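Aspartate carbamoyltransferase (Leishmania major, PDB 7K46) probably catalyses the transfer of the carbamoyl group from carbamoyl phosphate to L-aspartate, an early step of pyrimidine biosynthesis. Local coordinates at residues A[98-103]-A[108-113]; A[55-60]-A[94-99]; A[118-123]-A[129-134]; A[141-146]-A[319-324]. All blocks are in the same frame, centred on the assembly; numbering follows the deposited sequence. Where two conformers were deposited one is given.

Interaction 1. Residues A[98-103]-A[108-113]; sequences DTIRTL and DVLVLR
Ile100 and Leu103, one turn apart on helix 96-104, meet Leu110 where this helix lies against the parallel sheet of the carbamoyl phosphate domain and leads by a short turn into strand 109-113. Leu110 makes every close contact from the strand, its two methyls divided between the two helix residues. CD1 of Leu110 goes to Ile100, 3.9 Å from its CG2 and 4.1 Å from its CD1. CD2 of Leu110 turns to the root of Leu103, 3.6 Å from CB. With CG anti to its own carbonyl carbon (chi1 -46°), the leucine fork leaves the strand toward the helix and opens between the two residues. All three side chains are buried, and no hydrogen bond crosses between the segments.

The polar work lies on the other face of the helix. Asp98 O takes two donors from opposite faces of its carbonyl plane, Thr102 N at 3.0 Å and Thr102 OG1 at 2.9 Å. That same face meets a second subunit, whose Arg291 forms a salt bridge with Asp98 and whose Arg64 bonds to Thr102 OG1. An amphipathic helix laid over a parallel strand in this way is the usual layering of a three-layer alpha/beta domain.

Interaction 2. Residues A[55-60]-A[94-99]; sequences TPLFFE and ETLQDT
The end of strand 53-58 and the first turn of helix 96-104 come closest at Leu57 and Thr99, whose CA atoms are 9.1 Å apart, so side chains alone bridge the gap. Leu57 points at the helix with CG anti to its backbone N (chi1 -168°), which brings both of its methyls to Thr99: CG2 of Thr99 is 3.8 Å from CD2 of Leu57 and 4.0 Å from CD1. The same CD2 of Leu57 also lies 4.0 Å from CD1 of Leu96, the two leucines sliding past one another in opposite directions. CD1 of Leu96 is shared, for it also comes obliquely to the CZ end of the Phe59 ring, 3.7 Å from CZ. That ring meets the ring of His114 as well, and Val85 packs on it.

Thr99 is divided in its chemistry. While its methyl serves the sheet, OG1 donates to Glu94 OE2 at 2.7 Å, reaching the anti side of the carboxylate, 26° out of its plane. The other oxygen of Glu94 forms a salt bridge with Arg64 of a second subunit. Thr95 is the N-cap: its OG1 receives Asp98 N at 3.0 Å with an N-H...O angle of 158°.

Across the segments the contact is purely apolar, whereas Glu94, Thr95, Asp98 and Thr99 bond to one another or to the second subunit. This division implies that Glu94, bonded to Thr99 on one oxygen and to an arginine on the other, couples the first helical turn to the subunit interface.

Interaction 3. Residues A[118-123]-A[129-134]; sequences EALEQA and HPIMNA. With EDO (1,2-ethanediol), chain B.
Leu120 and Ala123 pack on Ile131 within a beta-alpha-beta unit, in which helix 117-126 connects strand 109-113 to the neighbouring parallel strand 131-133. Ile131 spreads its two branches along the helix. CD1 at the end of the longer branch sits 3.6 Å from Ala123 CB, while the CG2 methyl lies 3.9 Å from CD1 of Leu120. Leu120, its CG anti to the backbone N (chi1 -176°), sends its other methyl, CD2, across Asn133 at about a right angle, 3.7 Å from ND2 and 3.8 Å from CB.

The axes of helix segment 118-123 and strand 131-133 run antiparallel at 171° and come within 10.4 Å, a spacing bridged by Ala123, Leu120, Ile131 and Asn133. The Leu120 methyl lies against both CB and the amide of Asn133, and that amide is bonded elsewhere: ND2 to Ala16 O, while OD1 accepts from Gly135 N. Farther out, Leu112 of the adjoining strand touches both Leu120 and Ile131, and Ile100 of helix 96-104 packs on Ala123. Backbone bonds from Ile131 and Asn133 to Val15 fix the other edge of the strand.

On the side of the helix turned away from the strand, a molecule of 1,2-ethanediol, probably from the crystallisation liquor, rests against Ala119 and donates from its O2 to OE1 of Gln122 at 3.0 Å.

Interaction 4. Residues A[141-146]-A[319-324]; sequences HPTQAL and MAILFS
Ile321 reaches from helix 309-326 toward Thr143 and Leu146, one turn apart on helix 142-156, and its terminal methyl makes the entire close contact. CD1 of Ile321 stands 3.9 Å from Thr143 CG2 and equally 3.9 Å from Leu146 CD1. Around this single point the fit is loose: Pro142 points toward segment 319-324 without touching it, and the two segments bury just 98 Å² between them. Neither side opens to solvent: Pro142 and Leu322 are buried too, and Phe69 and Phe21 pack on Thr143 and Leu146.

Thr143 holds its hydroxyl between its own N and carbonyl carbon (chi1 63°), which directs CG2 to the isoleucine and leaves OG1 to bond with Arg318 one turn earlier on the opposing helix. His141, two residues before Thr143, occupies the N-cap position, and Gln144 CB sits 3.4 Å above the centre of its ring. These residues belong to the His-Pro-Thr-Gln sequence that in carbamoyltransferases lines the carbamoyl phosphate site, probably here too. Away from the contact, Ser324 OG reaches Ala320 O at 2.8 Å and bonds to Val7 N.

Helix 142-156 leads from the carbamoyl phosphate domain toward the aspartate domain and helix 309-326 returns, so their contact joins the two interdomain helices, with helix 63-74 against both and helix 23-41 beside the second.

In the fold
Interactions 1, 2 and 3 gather on one sheet of the carbamoyl phosphate domain, whereas interaction 4 lies nearer the chain centre, between helices. Interactions 1 and 2 share helix 96-104 and flank neighbouring strands, tied by the Arg113–Glu60 salt bridge; both also touch a second subunit, which interactions 3 and 4 do not. Interaction 3 extends the same sheet to strand 131-133, and Met132, on the strand face away from its helix, packs against Ile321 and Leu322 of interaction 4. Interactions 1, 3 and 4 are buried, while interaction 2 is only partly buried. All four meet through apolar atoms, but salt bridges to the second subunit are added around the first two.

Interaction 1. Residues A[98-103]-A[108-113]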
loop_
_atom_site.group_PDB
_atom_site.type_symbol
_atom_site.label_atom_id
_atom_site.label_comp_id
_atom_site.label_asym_id
_atom_site.label_seq_id
_atom_site.Cartn_x
_atom_site.Cartn_y
_atom_site.Cartn_z
ATOM N N ASP A 98 8.644 6.293 -19.806
ATOM C CA ASP A 98 9.083 7.199 -18.745
ATOM C C ASP A 98 8.659 6.698 -17.377
ATOM O O ASP A 98 9.382 6.889 -16.389
ATOM C CB ASP A 98 8.540 8.611 -18.977
ATOM C CG ASP A 98 9.325 9.371 -20.032
ATOM O OD1 ASP A 98 10.328 8.819 -20.548
ATOM O OD2 ASP A 98 8.936 10.515 -20.351
ATOM N N THR A 99 7.491 6.055 -17.291
ATOM C CA THR A 99 7.064 5.497 -16.013
ATOM C C THR A 99 7.996 4.377 -15.569
ATOM O O THR A 99 8.371 4.306 -14.390
ATOM C CB THR A 99 5.624 5.001 -16.112
ATOM O OG1 THR A 99 4.771 6.110 -16.429
ATOM C CG2 THR A 99 5.183 4.380 -14.783
ATOM N N ILE A 100 8.374 3.493 -16.502
ATOM C CA ILE A 100 9.320 2.421 -16.189
ATOM C C ILE A 100 10.638 3.000 -15.681
ATOM O O ILE A 100 11.195 2.530 -14.681
ATOM C CB ILE A 100 9.531 1.521 -17.423
ATOM C CG1 ILE A 100 8.223 0.792 -17.778
ATOM C CG2 ILE A 100 10.693 0.529 -17.204
ATOM C CD1 ILE A 100 7.721 -0.167 -16.687
ATOM N N ARG A 101 11.169 4.014 -16.375
ATOM C CA ARG A 101 12.400 4.658 -15.913
ATOM C C ARG A 101 12.240 5.196 -14.498
ATOM O O ARG A 101 13.180 5.153 -13.693
ATOM C CB ARG A 101 12.798 5.799 -16.850
ATOM C CG ARG A 101 12.857 5.440 -18.330
ATOM C CD ARG A 101 14.231 5.667 -18.860
ATOM N NE ARG A 101 14.298 5.689 -20.317
ATOM C CZ ARG A 101 15.423 5.490 -20.984
ATOM N NH1 ARG A 101 16.550 5.201 -20.351
ATOM N NH2 ARG A 101 15.419 5.580 -22.311
ATOM N N THR A 102 11.063 5.741 -14.189
ATOM C CA THR A 102 10.811 6.232 -12.840
ATOM C C THR A 102 10.905 5.095 -11.821
ATOM O O THR A 102 11.555 5.237 -10.778
ATOM C CB THR A 102 9.440 6.923 -12.804
ATOM O OG1 THR A 102 9.447 8.023 -13.731
ATOM C CG2 THR A 102 9.129 7.465 -11.405
ATOM N N LEU A 103 10.303 3.939 -12.130
ATOM C CA LEU A 103 10.401 2.787 -11.233
ATOM C C LEU A 103 11.846 2.319 -11.078
ATOM O O LEU A 103 12.273 1.950 -9.975
ATOM C CB LEU A 103 9.527 1.642 -11.746
ATOM C CG LEU A 103 8.068 1.581 -11.294
ATOM C CD1 LEU A 103 7.312 2.846 -11.680
ATOM C CD2 LEU A 103 7.377 0.333 -11.866
ATOM N N ASP A 108 14.450 -2.703 -7.434
ATOM C CA ASP A 108 15.262 -3.841 -7.853
ATOM C C ASP A 108 14.534 -4.778 -8.808
ATOM O O ASP A 108 15.186 -5.490 -9.572
ATOM C CB ASP A 108 15.714 -4.650 -6.634
ATOM C CG ASP A 108 16.626 -3.858 -5.727
ATOM O OD1 ASP A 108 17.854 -3.826 -5.981
ATOM O OD2 ASP A 108 16.101 -3.235 -4.785
ATOM N N VAL A 109 13.208 -4.828 -8.747
ATOM C CA VAL A 109 12.429 -5.690 -9.628
ATOM C C VAL A 109 11.092 -5.007 -9.874
ATOM O O VAL A 109 10.526 -4.376 -8.974
ATOM C CB VAL A 109 12.259 -7.119 -9.046
ATOM C CG1 VAL A 109 11.492 -7.106 -7.718
ATOM C CG2 VAL A 109 11.577 -8.060 -10.071
ATOM N N LEU A 110 10.609 -5.099 -11.116
ATOM C CA LEU A 110 9.315 -4.555 -11.492
ATOM C C LEU A 110 8.360 -5.703 -11.792
ATOM O O LEU A 110 8.785 -6.772 -12.238
ATOM C CB LEU A 110 9.433 -3.643 -12.725
ATOM C CG LEU A 110 10.558 -2.601 -12.773
ATOM C CD1 LEU A 110 10.359 -1.676 -13.984
ATOM C CD2 LEU A 110 10.571 -1.791 -11.498
ATOM N N VAL A 111 7.068 -5.488 -11.525
ATOM C CA VAL A 111 6.020 -6.452 -11.880
ATOM C C VAL A 111 4.999 -5.708 -12.729
ATOM O O VAL A 111 4.317 -4.806 -12.226
ATOM C CB VAL A 111 5.351 -7.081 -10.644
ATOM C CG1 VAL A 111 4.309 -8.134 -11.073
ATOM C CG2 VAL A 111 6.392 -7.703 -9.695
ATOM N N LEU A 112 4.876 -6.086 -14.005
ATOM C CA LEU A 112 4.021 -5.377 -14.955
ATOM C C LEU A 112 2.782 -6.200 -15.301
ATOM O O LEU A 112 2.889 -7.356 -15.738
ATOM C CB LEU A 112 4.776 -5.033 -16.245
ATOM C CG LEU A 112 3.907 -4.320 -17.293
ATOM C CD1 LEU A 112 3.549 -2.895 -16.825
ATOM C CD2 LEU A 112 4.580 -4.293 -18.664
ATOM N N ARG A 113 1.614 -5.587 -15.135
ATOM C CA ARG A 113 0.341 -6.153 -15.576
ATOM C C ARG A 113 -0.325 -5.150 -16.512
ATOM O O ARG A 113 -0.772 -4.079 -16.079
ATOM C CB ARG A 113 -0.547 -6.475 -14.378
ATOM C CG ARG A 113 -1.934 -6.943 -14.743
ATOM C CD ARG A 113 -1.964 -8.435 -14.987
ATOM N NE ARG A 113 -3.317 -8.904 -15.262
ATOM C CZ ARG A 113 -3.788 -10.093 -14.901
ATOM N NH1 ARG A 113 -3.036 -10.965 -14.242
ATOM N NH2 ARG A 113 -5.048 -10.411 -15.202
#

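Interaction 2. Residues A[55-60]-A[94-99]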
loop_
_atom_site.group_PDB
_atom_site.type_symbol
_atom_site.label_atom_id
_atom_site.label_comp_id
_atom_site.label_asym_id
_atom_site.label_seq_id
_atom_site.Cartn_x
_atom_site.Cartn_y
_atom_site.Cartn_z
ATOM N N THR A 55 8.467 -2.918 -7.251
ATOM C CA THR A 55 7.332 -2.051 -7.574
ATOM C C THR A 55 6.402 -2.765 -8.544
ATOM O O THR A 55 6.803 -3.047 -9.691
ATOM C CB THR A 55 7.755 -0.706 -8.180
ATOM O OG1 THR A 55 8.599 -0.001 -7.268
ATOM C CG2 THR A 55 6.512 0.146 -8.445
ATOM N N PRO A 56 5.157 -3.034 -8.163
ATOM C CA PRO A 56 4.163 -3.482 -9.144
ATOM C C PRO A 56 3.548 -2.299 -9.869
ATOM O O PRO A 56 3.287 -1.244 -9.278
ATOM C CB PRO A 56 3.110 -4.204 -8.282
ATOM C CG PRO A 56 3.676 -4.196 -6.849
ATOM C CD PRO A 56 4.612 -3.033 -6.799
ATOM N N LEU A 57 3.321 -2.486 -11.167
ATOM C CA LEU A 57 2.699 -1.474 -12.016
ATOM C C LEU A 57 1.553 -2.183 -12.729
ATOM O O LEU A 57 1.773 -2.883 -13.721
ATOM C CB LEU A 57 3.706 -0.868 -12.997
ATOM C CG LEU A 57 3.255 0.393 -13.740
ATOM C CD1 LEU A 57 3.125 1.578 -12.769
ATOM C CD2 LEU A 57 4.214 0.714 -14.883
ATOM N N PHE A 58 0.337 -2.027 -12.204
ATOM C CA PHE A 58 -0.815 -2.804 -12.654
ATOM C C PHE A 58 -1.806 -1.863 -13.327
ATOM O O PHE A 58 -2.431 -1.023 -12.669
ATOM C CB PHE A 58 -1.455 -3.562 -11.488
ATOM C CG PHE A 58 -0.834 -4.908 -11.218
ATOM C CD1 PHE A 58 0.539 -5.040 -11.044
ATOM C CD2 PHE A 58 -1.630 -6.046 -11.117
ATOM C CE1 PHE A 58 1.114 -6.287 -10.792
ATOM C CE2 PHE A 58 -1.065 -7.296 -10.869
ATOM C CZ PHE A 58 0.305 -7.418 -10.699
ATOM N N PHE A 59 -1.919 -1.983 -14.648
ATOM C CA PHE A 59 -2.850 -1.172 -15.418
ATOM C C PHE A 59 -4.242 -1.779 -15.472
ATOM O O PHE A 59 -5.188 -1.103 -15.895
ATOM C CB PHE A 59 -2.319 -0.962 -16.840
ATOM C CG PHE A 59 -1.135 -0.038 -16.910
ATOM C CD1 PHE A 59 0.142 -0.506 -16.641
ATOM C CD2 PHE A 59 -1.299 1.299 -17.242
ATOM C CE1 PHE A 59 1.235 0.340 -16.697
ATOM C CE2 PHE A 59 -0.203 2.150 -17.304
ATOM C CZ PHE A 59 1.065 1.663 -17.030
ATOM N N GLU A 60 -4.383 -3.033 -15.077
ATOM C CA GLU A 60 -5.680 -3.655 -14.884
ATOM C C GLU A 60 -5.688 -4.305 -13.509
ATOM O O GLU A 60 -4.646 -4.721 -12.998
ATOM C CB GLU A 60 -5.983 -4.686 -15.984
ATOM C CG GLU A 60 -4.852 -5.662 -16.258
ATOM C CD GLU A 60 -5.221 -6.697 -17.303
ATOM O OE1 GLU A 60 -6.234 -6.472 -18.005
ATOM O OE2 GLU A 60 -4.506 -7.729 -17.419
ATOM N N GLU A 94 2.127 10.564 -19.026
ATOM C CA GLU A 94 3.453 10.365 -19.592
ATOM C C GLU A 94 3.539 8.992 -20.262
ATOM O O GLU A 94 2.701 8.111 -20.048
ATOM C CB GLU A 94 4.531 10.517 -18.513
ATOM C CG GLU A 94 4.358 9.600 -17.332
ATOM C CD GLU A 94 5.576 9.561 -16.407
ATOM O OE1 GLU A 94 6.397 10.510 -16.427
ATOM O OE2 GLU A 94 5.711 8.560 -15.660
ATOM N N THR A 95 4.565 8.816 -21.091
ATOM C CA THR A 95 4.757 7.532 -21.760
ATOM C C THR A 95 4.983 6.414 -20.748
ATOM O O THR A 95 5.477 6.632 -19.635
ATOM C CB THR A 95 5.949 7.594 -22.715
ATOM O OG1 THR A 95 7.143 7.836 -21.959
ATOM C CG2 THR A 95 5.755 8.693 -23.737
ATOM N N LEU A 96 4.607 5.191 -21.141
ATOM C CA LEU A 96 4.900 4.032 -20.302
ATOM C C LEU A 96 6.399 3.894 -20.078
ATOM O O LEU A 96 6.840 3.538 -18.977
ATOM C CB LEU A 96 4.335 2.760 -20.941
ATOM C CG LEU A 96 4.762 1.434 -20.286
ATOM C CD1 LEU A 96 4.270 1.348 -18.852
ATOM C CD2 LEU A 96 4.275 0.242 -21.102
ATOM N N GLN A 97 7.196 4.196 -21.109
ATOM C CA GLN A 97 8.648 4.142 -20.975
ATOM C C GLN A 97 9.135 5.047 -19.851
ATOM O O GLN A 97 9.956 4.634 -19.025
ATOM C CB GLN A 97 9.319 4.528 -22.296
ATOM C CG GLN A 97 9.166 3.484 -23.411
ATOM C CD GLN A 97 7.916 3.688 -24.263
ATOM O OE1 GLN A 97 6.925 4.283 -23.819
ATOM N NE2 GLN A 97 7.960 3.190 -25.497
ATOM N N ASP A 98 8.644 6.293 -19.806
ATOM C CA ASP A 98 9.083 7.199 -18.745
ATOM C C ASP A 98 8.659 6.698 -17.377
ATOM O O ASP A 98 9.382 6.889 -16.389
ATOM C CB ASP A 98 8.540 8.611 -18.977
ATOM C CG ASP A 98 9.325 9.371 -20.032
ATOM O OD1 ASP A 98 10.328 8.819 -20.548
ATOM O OD2 ASP A 98 8.936 10.515 -20.351
ATOM N N THR A 99 7.491 6.055 -17.291
ATOM C CA THR A 99 7.064 5.497 -16.013
ATOM C C THR A 99 7.996 4.377 -15.569
ATOM O O THR A 99 8.371 4.306 -14.390
ATOM C CB THR A 99 5.624 5.001 -16.112
ATOM O OG1 THR A 99 4.771 6.110 -16.429
ATOM C CG2 THR A 99 5.183 4.380 -14.783
#

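Interaction 3. Residues A[118-123]-A[129-134]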
loop_
_atom_site.group_PDB
_atom_site.type_symbol
_atom_site.label_atom_id
_atom_site.label_comp_id
_atom_site.label_asym_id
_atom_site.label_seq_id
_atom_site.Cartn_x
_atom_site.Cartn_y
_atom_site.Cartn_z
ATOM N N GLU A 118 2.266 -5.199 -26.405
ATOM C CA GLU A 118 3.132 -4.068 -26.740
ATOM C C GLU A 118 3.693 -3.392 -25.495
ATOM O O GLU A 118 4.826 -2.892 -25.505
ATOM C CB GLU A 118 2.359 -3.040 -27.569
ATOM C CG GLU A 118 1.955 -3.509 -28.954
ATOM C CD GLU A 118 0.684 -4.344 -28.970
ATOM O OE1 GLU A 118 0.187 -4.730 -27.890
ATOM O OE2 GLU A 118 0.181 -4.614 -30.083
ATOM N N ALA A 119 2.906 -3.338 -24.419
ATOM C CA ALA A 119 3.370 -2.665 -23.207
ATOM C C ALA A 119 4.594 -3.355 -22.619
ATOM O O ALA A 119 5.543 -2.690 -22.178
ATOM C CB ALA A 119 2.248 -2.609 -22.176
ATOM N N LEU A 120 4.595 -4.692 -22.594
ATOM C CA LEU A 120 5.756 -5.402 -22.070
ATOM C C LEU A 120 6.983 -5.145 -22.941
ATOM O O LEU A 120 8.095 -4.988 -22.417
ATOM C CB LEU A 120 5.460 -6.899 -21.966
ATOM C CG LEU A 120 6.537 -7.789 -21.349
ATOM C CD1 LEU A 120 6.883 -7.355 -19.917
ATOM C CD2 LEU A 120 6.077 -9.248 -21.366
ATOM N N GLU A 121 6.793 -5.124 -24.271
ATOM C CA GLU A 121 7.873 -4.782 -25.201
ATOM C C GLU A 121 8.465 -3.422 -24.858
ATOM O O GLU A 121 9.682 -3.269 -24.678
ATOM C CB GLU A 121 7.357 -4.741 -26.647
ATOM C CG GLU A 121 6.634 -5.963 -27.190
ATOM C CD GLU A 121 5.933 -5.669 -28.523
ATOM O OE1 GLU A 121 6.194 -4.597 -29.116
ATOM O OE2 GLU A 121 5.113 -6.497 -28.971
ATOM N N GLN A 122 7.596 -2.414 -24.782
ATOM C CA GLN A 122 8.033 -1.052 -24.503
ATOM C C GLN A 122 8.750 -0.962 -23.167
ATOM O O GLN A 122 9.762 -0.258 -23.042
ATOM C CB GLN A 122 6.828 -0.121 -24.524
ATOM C CG GLN A 122 6.177 -0.001 -25.886
ATOM C CD GLN A 122 4.818 0.651 -25.806
ATOM O OE1 GLN A 122 4.339 0.975 -24.718
ATOM N NE2 GLN A 122 4.181 0.841 -26.955
ATOM N N ALA A 123 8.230 -1.655 -22.150
ATOM C CA ALA A 123 8.851 -1.616 -20.831
ATOM C C ALA A 123 10.244 -2.232 -20.869
ATOM O O ALA A 123 11.213 -1.648 -20.366
ATOM C CB ALA A 123 7.963 -2.334 -19.811
ATOM N N HIS A 129 16.145 -3.011 -14.683
ATOM C CA HIS A 129 15.984 -4.076 -13.712
ATOM C C HIS A 129 15.024 -5.114 -14.281
ATOM O O HIS A 129 14.278 -4.825 -15.226
ATOM C CB HIS A 129 15.459 -3.538 -12.371
ATOM C CG HIS A 129 16.403 -2.588 -11.698
ATOM N ND1 HIS A 129 16.300 -1.220 -11.826
ATOM C CD2 HIS A 129 17.503 -2.816 -10.942
ATOM C CE1 HIS A 129 17.282 -0.643 -11.154
ATOM N NE2 HIS A 129 18.025 -1.589 -10.608
ATOM N N PRO A 130 15.035 -6.337 -13.752
ATOM C CA PRO A 130 14.146 -7.376 -14.285
ATOM C C PRO A 130 12.678 -7.000 -14.139
ATOM O O PRO A 130 12.257 -6.428 -13.127
ATOM C CB PRO A 130 14.496 -8.606 -13.439
ATOM C CG PRO A 130 15.946 -8.373 -13.055
ATOM C CD PRO A 130 16.007 -6.892 -12.788
ATOM N N ILE A 131 11.901 -7.342 -15.165
ATOM C CA ILE A 131 10.448 -7.192 -15.164
ATOM C C ILE A 131 9.829 -8.581 -15.102
ATOM O O ILE A 131 10.171 -9.455 -15.907
ATOM C CB ILE A 131 9.948 -6.449 -16.413
ATOM C CG1 ILE A 131 10.506 -5.027 -16.470
ATOM C CG2 ILE A 131 8.403 -6.423 -16.449
ATOM C CD1 ILE A 131 10.203 -4.340 -17.790
ATOM N N MET A 132 8.912 -8.775 -14.158
ATOM C CA MET A 132 8.092 -9.978 -14.090
ATOM C C MET A 132 6.773 -9.692 -14.802
ATOM O O MET A 132 6.015 -8.803 -14.389
ATOM C CB MET A 132 7.821 -10.384 -12.637
ATOM C CG MET A 132 9.038 -10.510 -11.727
ATOM S SD MET A 132 10.158 -11.857 -12.156
ATOM C CE MET A 132 11.425 -10.956 -13.044
ATOM N N ASN A 133 6.496 -10.426 -15.869
ATOM C CA ASN A 133 5.227 -10.259 -16.568
ATOM C C ASN A 133 4.120 -10.937 -15.753
ATOM O O ASN A 133 4.115 -12.159 -15.584
ATOM C CB ASN A 133 5.335 -10.831 -17.980
ATOM C CG ASN A 133 3.994 -10.903 -18.679
ATOM O OD1 ASN A 133 3.045 -10.208 -18.301
ATOM N ND2 ASN A 133 3.910 -11.739 -19.713
ATOM N N ALA A 134 3.176 -10.145 -15.247
ATOM C CA ALA A 134 2.089 -10.649 -14.416
ATOM C C ALA A 134 0.840 -11.026 -15.217
ATOM O O ALA A 134 -0.211 -11.289 -14.619
ATOM C CB ALA A 134 1.733 -9.611 -13.346
HETATM C C1 EDO B . 0.105 0.210 -25.533
HETATM O O1 EDO B . -1.072 0.642 -24.834
HETATM C C2 EDO B . 1.277 0.132 -24.561
HETATM O O2 EDO B . 1.478 1.395 -23.905
#

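Interaction 4. Residues A[141-146]-A[319-324]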
loop_
_atom_site.group_PDB
_atom_site.type_symbol
_atom_site.label_atom_id
_atom_site.label_comp_id
_atom_site.label_asym_id
_atom_site.label_seq_id
_atom_site.Cartn_x
_atom_site.Cartn_y
_atom_site.Cartn_z
ATOM N N HIS A 141 1.320 -15.435 -19.255
ATOM C CA HIS A 141 1.111 -15.277 -17.817
ATOM C C HIS A 141 2.050 -16.282 -17.163
ATOM O O HIS A 141 1.620 -17.330 -16.669
ATOM C CB HIS A 141 -0.362 -15.523 -17.469
ATOM C CG HIS A 141 -0.781 -15.073 -16.099
ATOM N ND1 HIS A 141 0.110 -14.813 -15.079
ATOM C CD2 HIS A 141 -2.018 -14.872 -15.576
ATOM C CE1 HIS A 141 -0.556 -14.453 -13.993
ATOM N NE2 HIS A 141 -1.850 -14.483 -14.267
ATOM N N PRO A 142 3.365 -16.017 -17.210
ATOM C CA PRO A 142 4.331 -17.084 -16.902
ATOM C C PRO A 142 4.192 -17.655 -15.506
ATOM O O PRO A 142 4.373 -18.867 -15.344
ATOM C CB PRO A 142 5.696 -16.396 -17.110
ATOM C CG PRO A 142 5.402 -14.905 -17.117
ATOM C CD PRO A 142 4.041 -14.823 -17.749
ATOM N N THR A 143 3.863 -16.835 -14.492
ATOM C CA THR A 143 3.768 -17.399 -13.148
ATOM C C THR A 143 2.475 -18.188 -12.950
ATOM O O THR A 143 2.461 -19.122 -12.145
ATOM C CB THR A 143 3.928 -16.319 -12.067
ATOM O OG1 THR A 143 2.869 -15.361 -12.144
ATOM C CG2 THR A 143 5.266 -15.606 -12.208
ATOM N N GLN A 144 1.404 -17.876 -13.692
ATOM C CA GLN A 144 0.225 -18.749 -13.665
ATOM C C GLN A 144 0.541 -20.113 -14.278
ATOM O O GLN A 144 0.210 -21.155 -13.703
ATOM C CB GLN A 144 -0.956 -18.099 -14.394
ATOM C CG GLN A 144 -2.247 -18.931 -14.296
ATOM C CD GLN A 144 -2.889 -18.815 -12.919
ATOM O OE1 GLN A 144 -3.136 -17.711 -12.450
ATOM N NE2 GLN A 144 -3.143 -19.951 -12.263
ATOM N N ALA A 145 1.163 -20.131 -15.462
ATOM C CA ALA A 145 1.556 -21.408 -16.061
ATOM C C ALA A 145 2.428 -22.221 -15.109
ATOM O O ALA A 145 2.208 -23.421 -14.911
ATOM C CB ALA A 145 2.299 -21.169 -17.379
ATOM N N LEU A 146 3.432 -21.577 -14.509
ATOM C CA LEU A 146 4.370 -22.296 -13.655
ATOM C C LEU A 146 3.712 -22.756 -12.358
ATOM O O LEU A 146 3.982 -23.864 -11.881
ATOM C CB LEU A 146 5.582 -21.413 -13.364
ATOM C CG LEU A 146 6.478 -21.273 -14.597
ATOM C CD1 LEU A 146 7.486 -20.161 -14.356
ATOM C CD2 LEU A 146 7.185 -22.582 -14.888
ATOM N N MET A 319 7.861 -16.956 -4.993
ATOM C CA MET A 319 9.037 -16.809 -4.135
ATOM C C MET A 319 10.269 -17.452 -4.771
ATOM O O MET A 319 11.358 -16.867 -4.777
ATOM C CB MET A 319 8.762 -17.434 -2.763
ATOM C CG MET A 319 7.747 -16.667 -1.904
ATOM S SD MET A 319 7.382 -17.466 -0.309
ATOM C CE MET A 319 8.953 -17.316 0.551
ATOM N N ALA A 320 10.118 -18.673 -5.290
ATOM C CA ALA A 320 11.239 -19.338 -5.952
ATOM C C ALA A 320 11.772 -18.488 -7.095
ATOM O O ALA A 320 12.987 -18.355 -7.271
ATOM C CB ALA A 320 10.804 -20.709 -6.477
ATOM N N ILE A 321 10.870 -17.890 -7.870
ATOM C CA ILE A 321 11.277 -17.071 -9.009
ATOM C C ILE A 321 11.975 -15.801 -8.541
ATOM O O ILE A 321 13.083 -15.483 -8.995
ATOM C CB ILE A 321 10.060 -16.758 -9.901
ATOM C CG1 ILE A 321 9.580 -18.044 -10.607
ATOM C CG2 ILE A 321 10.421 -15.686 -10.953
ATOM C CD1 ILE A 321 8.225 -17.911 -11.279
ATOM N N LEU A 322 11.343 -15.047 -7.635
ATOM C CA LEU A 322 11.944 -13.789 -7.185
ATOM C C LEU A 322 13.292 -14.033 -6.523
ATOM O O LEU A 322 14.250 -13.284 -6.750
ATOM C CB LEU A 322 11.009 -13.061 -6.214
ATOM C CG LEU A 322 9.685 -12.544 -6.780
ATOM C CD1 LEU A 322 8.740 -12.149 -5.645
ATOM C CD2 LEU A 322 9.916 -11.362 -7.730
ATOM N N PHE A 323 13.379 -15.074 -5.690
ATOM C CA PHE A 323 14.640 -15.430 -5.044
ATOM C C PHE A 323 15.731 -15.708 -6.072
ATOM O O PHE A 323 16.885 -15.293 -5.906
ATOM C CB PHE A 323 14.408 -16.661 -4.163
ATOM C CG PHE A 323 15.626 -17.153 -3.441
ATOM C CD1 PHE A 323 15.996 -16.608 -2.217
ATOM C CD2 PHE A 323 16.376 -18.210 -3.956
ATOM C CE1 PHE A 323 17.110 -17.087 -1.537
ATOM C CE2 PHE A 323 17.488 -18.689 -3.282
ATOM C CZ PHE A 323 17.860 -18.126 -2.074
ATOM N N SER A 324 15.379 -16.412 -7.141
ATOM C CA SER A 324 16.367 -16.769 -8.156
ATOM C C SER A 324 16.749 -15.559 -8.996
ATOM O O SER A 324 17.922 -15.380 -9.350
ATOM C CB SER A 324 15.813 -17.894 -9.034
ATOM O OG SER A 324 15.543 -19.061 -8.258
#